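Local atomic coordinates of cyclopropane mycolic acid synthase MmaA2 (Mycobacterium tuberculosis, PDB entry 1TPY), a protein that catalyses the conversion of a distal double bond of mycolic acids into a cis cyclopropane ring, using S-adenosyl-L-methionine as methylene donor. Residues Asp87-Gly92 / Pro113-Val118; Val130-Ser135 / Ile157-Gly162; Leu238-Leu243 / Lys264-Cys269. One frame throughout, in Å; residues are numbered along the deposited sequence.

Interaction 1. Residues Asp87-Gly92 / Pro113-Val118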
loop_
_atom_site.group_PDB
_atom_site.type_symbol
_atom_site.label_atom_id
_atom_site.label_comp_id
_atom_site.label_asym_id
_atom_site.label_seq_id
_atom_site.Cartn_x
_atom_site.Cartn_y
_atom_site.Cartn_z
ATOM N N ASP A 87 4.917 20.708 -0.245
ATOM C CA ASP A 87 6.260 21.259 -0.135
ATOM C C ASP A 87 7.029 20.738 1.083
ATOM O O ASP A 87 7.619 21.512 1.841
ATOM C CB ASP A 87 6.176 22.791 -0.097
ATOM C CG ASP A 87 7.526 23.452 -0.259
ATOM O OD1 ASP A 87 8.317 22.979 -1.104
ATOM O OD2 ASP A 87 7.792 24.448 0.446
ATOM N N VAL A 88 7.004 19.420 1.269
ATOM C CA VAL A 88 7.721 18.784 2.362
ATOM C C VAL A 88 8.888 17.989 1.766
ATOM O O VAL A 88 8.883 17.665 0.575
ATOM C CB VAL A 88 6.812 17.804 3.163
ATOM C CG1 VAL A 88 5.652 18.556 3.792
ATOM C CG2 VAL A 88 6.299 16.690 2.256
ATOM N N ASN A 89 9.899 17.706 2.581
ATOM C CA ASN A 89 11.031 16.907 2.122
ATOM C C ASN A 89 10.518 15.482 2.254
ATOM O O ASN A 89 9.623 15.227 3.066
ATOM C CB ASN A 89 12.241 17.104 3.037
ATOM C CG ASN A 89 12.687 18.550 3.108
ATOM O OD1 ASN A 89 13.038 19.148 2.100
ATOM N ND2 ASN A 89 12.671 19.120 4.307
ATOM N N VAL A 90 11.068 14.550 1.482
ATOM C CA VAL A 90 10.590 13.173 1.565
ATOM C C VAL A 90 11.663 12.092 1.688
ATOM O O VAL A 90 12.774 12.217 1.169
ATOM C CB VAL A 90 9.694 12.820 0.345
ATOM C CG1 VAL A 90 8.499 13.765 0.272
ATOM C CG2 VAL A 90 10.504 12.901 -0.930
ATOM N N VAL A 91 11.304 11.021 2.384
ATOM C CA VAL A 91 12.186 9.882 2.567
ATOM C C VAL A 91 11.313 8.662 2.347
ATOM O O VAL A 91 10.306 8.494 3.033
ATOM C CB VAL A 91 12.746 9.804 3.993
ATOM C CG1 VAL A 91 13.633 8.572 4.115
ATOM C CG2 VAL A 91 13.522 11.082 4.332
ATOM N N GLY A 92 11.692 7.818 1.395
ATOM C CA GLY A 92 10.906 6.634 1.122
ATOM C C GLY A 92 11.652 5.342 1.376
ATOM O O GLY A 92 12.858 5.251 1.132
ATOM N N PRO A 113 13.644 22.063 -4.906
ATOM C CA PRO A 113 14.690 22.274 -3.904
ATOM C C PRO A 113 14.526 21.367 -2.676
ATOM O O PRO A 113 15.434 21.253 -1.850
ATOM C CB PRO A 113 14.531 23.754 -3.564
ATOM C CG PRO A 113 13.042 23.942 -3.663
ATOM C CD PRO A 113 12.701 23.197 -4.935
ATOM N N ARG A 114 13.370 20.718 -2.567
ATOM C CA ARG A 114 13.085 19.843 -1.430
ATOM C C ARG A 114 13.965 18.600 -1.425
ATOM O O ARG A 114 14.234 18.017 -2.473
ATOM C CB ARG A 114 11.614 19.413 -1.443
ATOM C CG ARG A 114 10.597 20.548 -1.374
ATOM C CD ARG A 114 10.364 21.072 0.043
ATOM N NE ARG A 114 11.552 21.684 0.623
ATOM C CZ ARG A 114 11.540 22.789 1.365
ATOM N NH1 ARG A 114 10.399 23.416 1.623
ATOM N NH2 ARG A 114 12.675 23.269 1.856
ATOM N N ASP A 115 14.415 18.201 -0.240
ATOM C CA ASP A 115 15.247 17.016 -0.109
ATOM C C ASP A 115 14.401 15.777 -0.390
ATOM O O ASP A 115 13.223 15.719 -0.042
ATOM C CB ASP A 115 15.843 16.937 1.295
ATOM C CG ASP A 115 16.704 18.145 1.631
ATOM O OD1 ASP A 115 17.577 18.506 0.810
ATOM O OD2 ASP A 115 16.508 18.728 2.721
ATOM N N ARG A 116 15.005 14.783 -1.024
ATOM C CA ARG A 116 14.278 13.573 -1.362
ATOM C C ARG A 116 15.206 12.394 -1.576
ATOM O O ARG A 116 16.168 12.478 -2.335
ATOM C CB ARG A 116 13.455 13.807 -2.630
ATOM C CG ARG A 116 14.286 14.294 -3.804
ATOM C CD ARG A 116 13.430 14.867 -4.923
ATOM N NE ARG A 116 14.250 15.243 -6.073
ATOM C CZ ARG A 116 15.084 16.278 -6.108
ATOM N NH1 ARG A 116 15.220 17.073 -5.053
ATOM N NH2 ARG A 116 15.799 16.508 -7.201
ATOM N N ARG A 117 14.914 11.295 -0.897
ATOM C CA ARG A 117 15.702 10.089 -1.052
ATOM C C ARG A 117 14.854 8.848 -0.834
ATOM O O ARG A 117 13.785 8.897 -0.225
ATOM C CB ARG A 117 16.894 10.081 -0.096
ATOM C CG ARG A 117 16.542 10.301 1.339
ATOM C CD ARG A 117 17.793 10.325 2.219
ATOM N NE ARG A 117 17.466 10.878 3.526
ATOM C CZ ARG A 117 17.598 10.235 4.683
ATOM N NH1 ARG A 117 17.258 10.851 5.801
ATOM N NH2 ARG A 117 18.077 8.995 4.729
ATOM N N VAL A 118 15.343 7.737 -1.367
ATOM C CA VAL A 118 14.673 6.458 -1.252
ATOM C C VAL A 118 15.726 5.469 -0.788
ATOM O O VAL A 118 16.840 5.462 -1.298
ATOM C CB VAL A 118 14.100 6.014 -2.611
ATOM C CG1 VAL A 118 15.199 5.999 -3.656
ATOM C CG2 VAL A 118 13.452 4.648 -2.487
#
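Backbone hydrogen bonds set the parallel pairing of V90-G92 with R116-V118. V90 N reaches D115 O at 2.9 Å, V90 O takes R117 N at 3.1 Å, and G92 N returns to R117 O at 2.9 Å; CA-H...O contacts from R116, V91 and V118 fill in between. One step earlier the side-chain amide of N89 extends the ladder, its OD1 accepting D115 N at 2.9 Å in place of a main-chain carbonyl.

A salt bridge lies at the start of the pairing, before the strands begin: R114 NH1 is 3.0 Å from D87 OD2, with the carboxylate near the edge of the guanidinium and the two planes 30° apart. Bends at chi2 (-81°) and chi3 (64°) fold the R114 head back toward D87; the hydrogen bonds of NH1 to D87 OD2 and D87 O are both weak. Within its own segment R116 NH1 donates a hydrogen bond to R114 O, which lies in the guanidinium plane; NE bonds to F107 O.

V90 CG2 touches R116 CB at 3.5 Å, carbon against carbon. V91 instead lays its CG2 methyl over one face of the R117 guanidinium, whose NH1 pairs with E128.

Beta-branched V90 and V91 suit buried strand 89-94: V90 packs under helices 77-86 and 97-108, and V91 meets F126 on the other face. V118, on edge strand 116-120, touches V103 and Q104 of helix 97-108. That helix and the two strands form a beta-alpha-beta unit of the Rossmann-like sheet, where 89-94 pairs inward with 67-71.

Interaction 2. Residues Val130-Ser135 / Ile157-Gly162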
loop_
_atom_site.group_PDB
_atom_site.type_symbol
_atom_site.label_atom_id
_atom_site.label_comp_id
_atom_site.label_asym_id
_atom_site.label_seq_id
_atom_site.Cartn_x
_atom_site.Cartn_y
_atom_site.Cartn_z
ATOM N N VAL A 130 11.439 11.806 11.961
ATOM C CA VAL A 130 10.676 12.346 10.840
ATOM C C VAL A 130 9.459 13.072 11.403
ATOM O O VAL A 130 9.076 12.848 12.552
ATOM C CB VAL A 130 10.227 11.235 9.871
ATOM C CG1 VAL A 130 11.451 10.474 9.356
ATOM C CG2 VAL A 130 9.250 10.294 10.570
ATOM N N ASP A 131 8.849 13.939 10.605
ATOM C CA ASP A 131 7.699 14.701 11.078
ATOM C C ASP A 131 6.355 14.024 10.902
ATOM O O ASP A 131 5.480 14.137 11.757
ATOM C CB ASP A 131 7.698 16.061 10.402
ATOM C CG ASP A 131 8.940 16.852 10.733
ATOM O OD1 ASP A 131 9.620 17.328 9.801
ATOM O OD2 ASP A 131 9.234 16.983 11.941
ATOM N N ARG A 132 6.186 13.318 9.796
ATOM C CA ARG A 132 4.937 12.625 9.543
ATOM C C ARG A 132 5.244 11.334 8.800
ATOM O O ARG A 132 6.307 11.198 8.193
ATOM C CB ARG A 132 4.009 13.515 8.719
ATOM C CG ARG A 132 3.543 14.779 9.447
ATOM C CD ARG A 132 2.576 14.449 10.585
ATOM N NE ARG A 132 2.029 15.650 11.217
ATOM C CZ ARG A 132 2.685 16.417 12.086
ATOM N NH1 ARG A 132 3.928 16.115 12.447
ATOM N NH2 ARG A 132 2.101 17.500 12.580
ATOM N N ILE A 133 4.327 10.376 8.874
ATOM C CA ILE A 133 4.518 9.105 8.202
ATOM C C ILE A 133 3.276 8.692 7.431
ATOM O O ILE A 133 2.156 8.775 7.942
ATOM C CB ILE A 133 4.836 7.959 9.195
ATOM C CG1 ILE A 133 6.108 8.264 9.986
ATOM C CG2 ILE A 133 5.015 6.651 8.433
ATOM C CD1 ILE A 133 6.299 7.345 11.180
ATOM N N VAL A 134 3.483 8.272 6.189
ATOM C CA VAL A 134 2.394 7.773 5.374
ATOM C C VAL A 134 2.809 6.370 4.937
ATOM O O VAL A 134 3.972 6.124 4.607
ATOM C CB VAL A 134 2.137 8.649 4.123
ATOM C CG1 VAL A 134 3.356 8.673 3.229
ATOM C CG2 VAL A 134 0.934 8.112 3.368
ATOM N N SER A 135 1.872 5.442 4.985
ATOM C CA SER A 135 2.150 4.078 4.568
ATOM C C SER A 135 0.869 3.553 3.957
ATOM O O SER A 135 -0.143 3.393 4.640
ATOM C CB SER A 135 2.562 3.205 5.755
ATOM O OG SER A 135 2.955 1.927 5.293
ATOM N N ILE A 157 10.045 7.402 16.080
ATOM C CA ILE A 157 10.594 8.407 15.174
ATOM C C ILE A 157 9.753 9.657 14.930
ATOM O O ILE A 157 10.257 10.641 14.389
ATOM C CB ILE A 157 10.977 7.786 13.804
ATOM C CG1 ILE A 157 9.729 7.367 13.028
ATOM C CG2 ILE A 157 11.877 6.575 14.024
ATOM C CD1 ILE A 157 10.041 6.767 11.663
ATOM N N LEU A 158 8.488 9.630 15.332
ATOM C CA LEU A 158 7.613 10.788 15.146
ATOM C C LEU A 158 7.755 11.809 16.265
ATOM O O LEU A 158 8.093 11.463 17.392
ATOM C CB LEU A 158 6.148 10.354 15.090
ATOM C CG LEU A 158 5.612 9.751 13.795
ATOM C CD1 LEU A 158 4.184 9.273 14.017
ATOM C CD2 LEU A 158 5.668 10.787 12.691
ATOM N N PRO A 159 7.502 13.091 15.964
ATOM C CA PRO A 159 7.614 14.109 17.010
ATOM C C PRO A 159 6.471 13.886 18.006
ATOM O O PRO A 159 5.574 13.082 17.752
ATOM C CB PRO A 159 7.489 15.416 16.230
ATOM C CG PRO A 159 6.583 15.039 15.093
ATOM C CD PRO A 159 7.127 13.696 14.672
ATOM N N PRO A 160 6.488 14.587 19.150
ATOM C CA PRO A 160 5.431 14.420 20.154
ATOM C C PRO A 160 3.992 14.606 19.667
ATOM O O PRO A 160 3.064 14.023 20.227
ATOM C CB PRO A 160 5.826 15.425 21.241
ATOM C CG PRO A 160 6.601 16.463 20.490
ATOM C CD PRO A 160 7.439 15.633 19.561
ATOM N N ASP A 161 3.810 15.409 18.626
ATOM C CA ASP A 161 2.480 15.659 18.071
ATOM C C ASP A 161 2.425 15.102 16.654
ATOM O O ASP A 161 1.679 15.596 15.811
ATOM C CB ASP A 161 2.225 17.156 18.017
ATOM C CG ASP A 161 3.129 17.845 17.032
ATOM O OD1 ASP A 161 4.325 17.481 16.989
ATOM O OD2 ASP A 161 2.653 18.741 16.302
ATOM N N GLY A 162 3.231 14.079 16.397
ATOM C CA GLY A 162 3.270 13.490 15.074
ATOM C C GLY A 162 2.024 12.705 14.725
ATOM O O GLY A 162 1.240 12.336 15.596
HETATM O O HOH W 1 2.767 20.144 13.780
#
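I157 O, at the C-terminal end of helix 147-157, accepts the backbone N-H of V130 at 2.9 Å in an almost straight bond (171° at the hydrogen). This fixes the end of the helix to the residues leading into strand 132-136, and the side chains beside it follow suit. V130 CG2 rests against I157 CD1 at 3.8 Å, and I133 CD1 reaches the same I157 methyl. I133 also lies across L158, with its CD1 3.6 Å from L158 CG, while L158 CD2 presses on the backbone of D131 and R132. Branched aliphatic residues suit this buried place, since their methyls can fill it from several directions without any polar group to satisfy. Next in line, P159 CD lies 3.0 Å from V130 O and also near D131 O.

Farther along, the contact turns polar. R132 runs back along its own strand, bent at chi2 (-70°), and its NH1 donates to D131 O at 2.6 Å; that oxygen lies in the guanidinium plane, though the donor sits above the carbonyl plane. D161 O lies over one guanidinium face, and the D161 carboxylate stands nearly perpendicular to it, at 86°. Their salt bridge is long, with R132 NH2 4.0 Å from D161 OD2, but a water joins them more closely: it accepts from NH2 at 3.0 Å and donates to OD2 at 2.9 Å. Outside the pair, R132 NE is bound by L60 O.

D161 is presented by a type I turn from P159 to G162, in which P160 supplies the fixed phi of the second position and G162 N returns to P159 O. Glycine suits position 162 because a CB there would run into L158 CB. Helix end and turn belong to the crossover 132-136, 147-157, 163-171, the beta-alpha-beta connection of a Rossmann-like methyltransferase.

Interaction 3. Residues Leu238-Leu243 / Lys264-Cys269. With 16A (cetyl-trimethyl-ammonium), chain D.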
loop_
_atom_site.group_PDB
_atom_site.type_symbol
_atom_site.label_atom_id
_atom_site.label_comp_id
_atom_site.label_asym_id
_atom_site.label_seq_id
_atom_site.Cartn_x
_atom_site.Cartn_y
_atom_site.Cartn_z
ATOM N N LEU A 238 -10.428 -2.213 -12.945
ATOM C CA LEU A 238 -9.675 -1.391 -13.881
ATOM C C LEU A 238 -8.284 -1.968 -14.150
ATOM O O LEU A 238 -7.832 -1.993 -15.298
ATOM C CB LEU A 238 -9.594 0.047 -13.357
ATOM C CG LEU A 238 -10.944 0.775 -13.406
ATOM C CD1 LEU A 238 -10.899 2.011 -12.548
ATOM C CD2 LEU A 238 -11.286 1.140 -14.847
ATOM N N TRP A 239 -7.614 -2.445 -13.103
ATOM C CA TRP A 239 -6.291 -3.037 -13.274
ATOM C C TRP A 239 -6.427 -4.309 -14.099
ATOM O O TRP A 239 -5.665 -4.540 -15.028
ATOM C CB TRP A 239 -5.655 -3.393 -11.926
ATOM C CG TRP A 239 -5.149 -2.236 -11.138
ATOM C CD1 TRP A 239 -4.843 -0.980 -11.604
ATOM C CD2 TRP A 239 -4.829 -2.234 -9.746
ATOM N NE1 TRP A 239 -4.355 -0.203 -10.582
ATOM C CE2 TRP A 239 -4.336 -0.948 -9.430
ATOM C CE3 TRP A 239 -4.911 -3.198 -8.729
ATOM C CZ2 TRP A 239 -3.929 -0.599 -8.140
ATOM C CZ3 TRP A 239 -4.508 -2.855 -7.449
ATOM C CH2 TRP A 239 -4.021 -1.563 -7.163
ATOM N N ALA A 240 -7.407 -5.133 -13.748
ATOM C CA ALA A 240 -7.637 -6.380 -14.460
ATOM C C ALA A 240 -7.888 -6.117 -15.945
ATOM O O ALA A 240 -7.285 -6.750 -16.808
ATOM C CB ALA A 240 -8.831 -7.107 -13.853
ATOM N N GLU A 241 -8.787 -5.180 -16.224
ATOM C CA GLU A 241 -9.143 -4.822 -17.591
ATOM C C GLU A 241 -7.948 -4.317 -18.393
ATOM O O GLU A 241 -7.769 -4.690 -19.554
ATOM C CB GLU A 241 -10.243 -3.760 -17.567
ATOM C CG GLU A 241 -10.605 -3.178 -18.921
ATOM C CD GLU A 241 -11.819 -2.259 -18.841
ATOM O OE1 GLU A 241 -11.809 -1.318 -18.017
ATOM O OE2 GLU A 241 -12.784 -2.480 -19.602
ATOM N N ALA A 242 -7.130 -3.469 -17.779
ATOM C CA ALA A 242 -5.964 -2.940 -18.473
ATOM C C ALA A 242 -5.022 -4.078 -18.833
ATOM O O ALA A 242 -4.552 -4.168 -19.972
ATOM C CB ALA A 242 -5.250 -1.919 -17.605
ATOM N N LEU A 243 -4.741 -4.947 -17.865
ATOM C CA LEU A 243 -3.847 -6.071 -18.121
ATOM C C LEU A 243 -4.411 -6.907 -19.258
ATOM O O LEU A 243 -3.693 -7.275 -20.185
ATOM C CB LEU A 243 -3.690 -6.946 -16.874
ATOM C CG LEU A 243 -2.825 -8.203 -17.041
ATOM C CD1 LEU A 243 -1.456 -7.839 -17.633
ATOM C CD2 LEU A 243 -2.655 -8.875 -15.691
ATOM N N LYS A 264 -5.940 -13.875 -12.680
ATOM C CA LYS A 264 -6.622 -14.677 -11.669
ATOM C C LYS A 264 -6.585 -13.930 -10.338
ATOM O O LYS A 264 -7.577 -13.889 -9.605
ATOM C CB LYS A 264 -5.927 -16.037 -11.519
ATOM C CG LYS A 264 -6.519 -16.938 -10.433
ATOM C CD LYS A 264 -5.784 -18.273 -10.372
ATOM C CE LYS A 264 -6.254 -19.123 -9.195
ATOM N NZ LYS A 264 -5.578 -20.463 -9.179
ATOM N N TYR A 265 -5.436 -13.333 -10.033
ATOM C CA TYR A 265 -5.281 -12.593 -8.788
ATOM C C TYR A 265 -6.100 -11.305 -8.791
ATOM O O TYR A 265 -6.828 -11.032 -7.840
ATOM C CB TYR A 265 -3.789 -12.316 -8.529
ATOM C CG TYR A 265 -3.403 -10.913 -8.082
ATOM C CD1 TYR A 265 -4.019 -10.295 -6.992
ATOM C CD2 TYR A 265 -2.372 -10.226 -8.730
ATOM C CE1 TYR A 265 -3.620 -9.030 -6.557
ATOM C CE2 TYR A 265 -1.961 -8.961 -8.302
ATOM C CZ TYR A 265 -2.590 -8.370 -7.217
ATOM O OH TYR A 265 -2.189 -7.121 -6.810
ATOM N N LEU A 266 -6.011 -10.528 -9.863
ATOM C CA LEU A 266 -6.749 -9.273 -9.919
ATOM C C LEU A 266 -8.266 -9.459 -9.862
ATOM O O LEU A 266 -8.939 -8.807 -9.069
ATOM C CB LEU A 266 -6.362 -8.483 -11.176
ATOM C CG LEU A 266 -4.893 -8.052 -11.294
ATOM C CD1 LEU A 266 -4.700 -7.341 -12.623
ATOM C CD2 LEU A 266 -4.495 -7.133 -10.137
ATOM N N THR A 267 -8.804 -10.343 -10.699
ATOM C CA THR A 267 -10.245 -10.576 -10.718
ATOM C C THR A 267 -10.712 -11.256 -9.438
ATOM O O THR A 267 -11.800 -10.972 -8.945
ATOM C CB THR A 267 -10.671 -11.433 -11.934
ATOM O OG1 THR A 267 -9.916 -12.650 -11.954
ATOM C CG2 THR A 267 -10.428 -10.678 -13.229
ATOM N N GLY A 268 -9.890 -12.152 -8.896
ATOM C CA GLY A 268 -10.265 -12.829 -7.671
ATOM C C GLY A 268 -10.441 -11.848 -6.520
ATOM O O GLY A 268 -11.446 -11.890 -5.802
ATOM N N CYS A 269 -9.467 -10.957 -6.346
ATOM C CA CYS A 269 -9.526 -9.970 -5.276
ATOM C C CYS A 269 -10.702 -9.022 -5.454
ATOM O O CYS A 269 -11.315 -8.596 -4.473
ATOM C CB CYS A 269 -8.220 -9.180 -5.206
ATOM S SG CYS A 269 -6.808 -10.180 -4.696
HETATM C C1 16A D . -4.952 -5.659 -4.697
HETATM C C2 16A D . -4.505 -6.684 -3.655
HETATM C C3 16A D . -5.721 -7.243 -2.898
HETATM C C4 16A D . -5.409 -8.293 -1.841
HETATM C C5 16A D . -6.720 -8.751 -1.181
HETATM C C6 16A D . -6.574 -9.816 -0.083
HETATM C C7 16A D . -6.034 -11.216 -0.471
HETATM C C8 16A D . -5.450 -12.106 0.652
HETATM C C9 16A D . -4.390 -11.469 1.582
HETATM C C10 16A D . -3.058 -11.040 0.922
HETATM C C11 16A D . -2.209 -10.008 1.707
HETATM C C12 16A D . -1.144 -9.271 0.880
HETATM C C13 16A D . -1.593 -7.857 0.492
HETATM C C14 16A D . -0.567 -7.173 -0.409
HETATM C C15 16A D . -1.225 -5.894 -0.954
HETATM C C16 16A D . -0.266 -5.267 -1.986
HETATM N N1 16A D . -0.506 -4.012 -2.822
HETATM C C17 16A D . 0.304 -3.509 -3.768
HETATM C C18 16A D . -1.848 -4.081 -3.518
HETATM C C19 16A D . -0.626 -2.831 -1.886
#
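A240 and L266 sit where two antiparallel helices, 229-245 and 256-275, pack side by side next to the pocket that holds cetyl-trimethyl-ammonium. The local axes come within 8.8 Å at 151°, and the small side chain of A240 suits so near a crossing: its CA lies 5.5 Å from that of L266.

The tight part is built round L266. Its CB meets A240 CB at 3.9 Å, and its CD1 drops onto the backbone, 3.6 Å from A240 CA. L243 CD2 closes on the same methyl at 4.0 Å, its side chain lying at about a right angle to that of L266. With CG anti to the carbonyl carbon (chi1 -62°) and the chain then extended, L266 spreads its two methyls apart: CD1 lies against the backbone of the partner helix, with W239 CB at its side, whereas CD2 lies over one face of the Y265 ring and near the W239 indole. No hydrogen bond crosses between the segments, so the join is purely apolar.

Toward solvent the packing thins. T267 offers just its CG2, 4.0 Å from A240 CB, and turns OG1 back to M263 O of its own helix, a common way for threonine to satisfy its hydroxyl in a helix; E241 points away from the partner helix.

On the inner side the helices line the ligand site, where the cetyl-trimethyl-ammonium probably occupies room meant for an acyl chain. W239 and Y265 both present ring edges to the tail, with Y265 CE1 3.8 Å from its C2. Y265 OH is hydrogen-bonded to OH of Y33, an S-adenosyl-L-methionine-binding residue. C269, the active-site residue by similarity, places SG 3.6 Å from C3 of the tail.

From the N terminus, the chain first closes interaction 1, where strand 89-94 pairs with 116-120 and helix 97-108 fills the loop between them. Interaction 2 opens soon after, returning the end of helix 147-157 to the start of strand 132-136. Both join the same sheet, the centres of the two interactions about 14 Å apart, though strand 67-71 lies between strands 89-94 and 132-136. Interaction 3 follows much later on the opposite side of the chain's centre, its centre about 33 Å from that of interaction 1 and about 34 Å from that of interaction 2. The three loops run in series, none nested or crossed: two shape the cofactor-binding sheet, while the third joins helices lining the detergent-filled, probably acyl-binding, pocket.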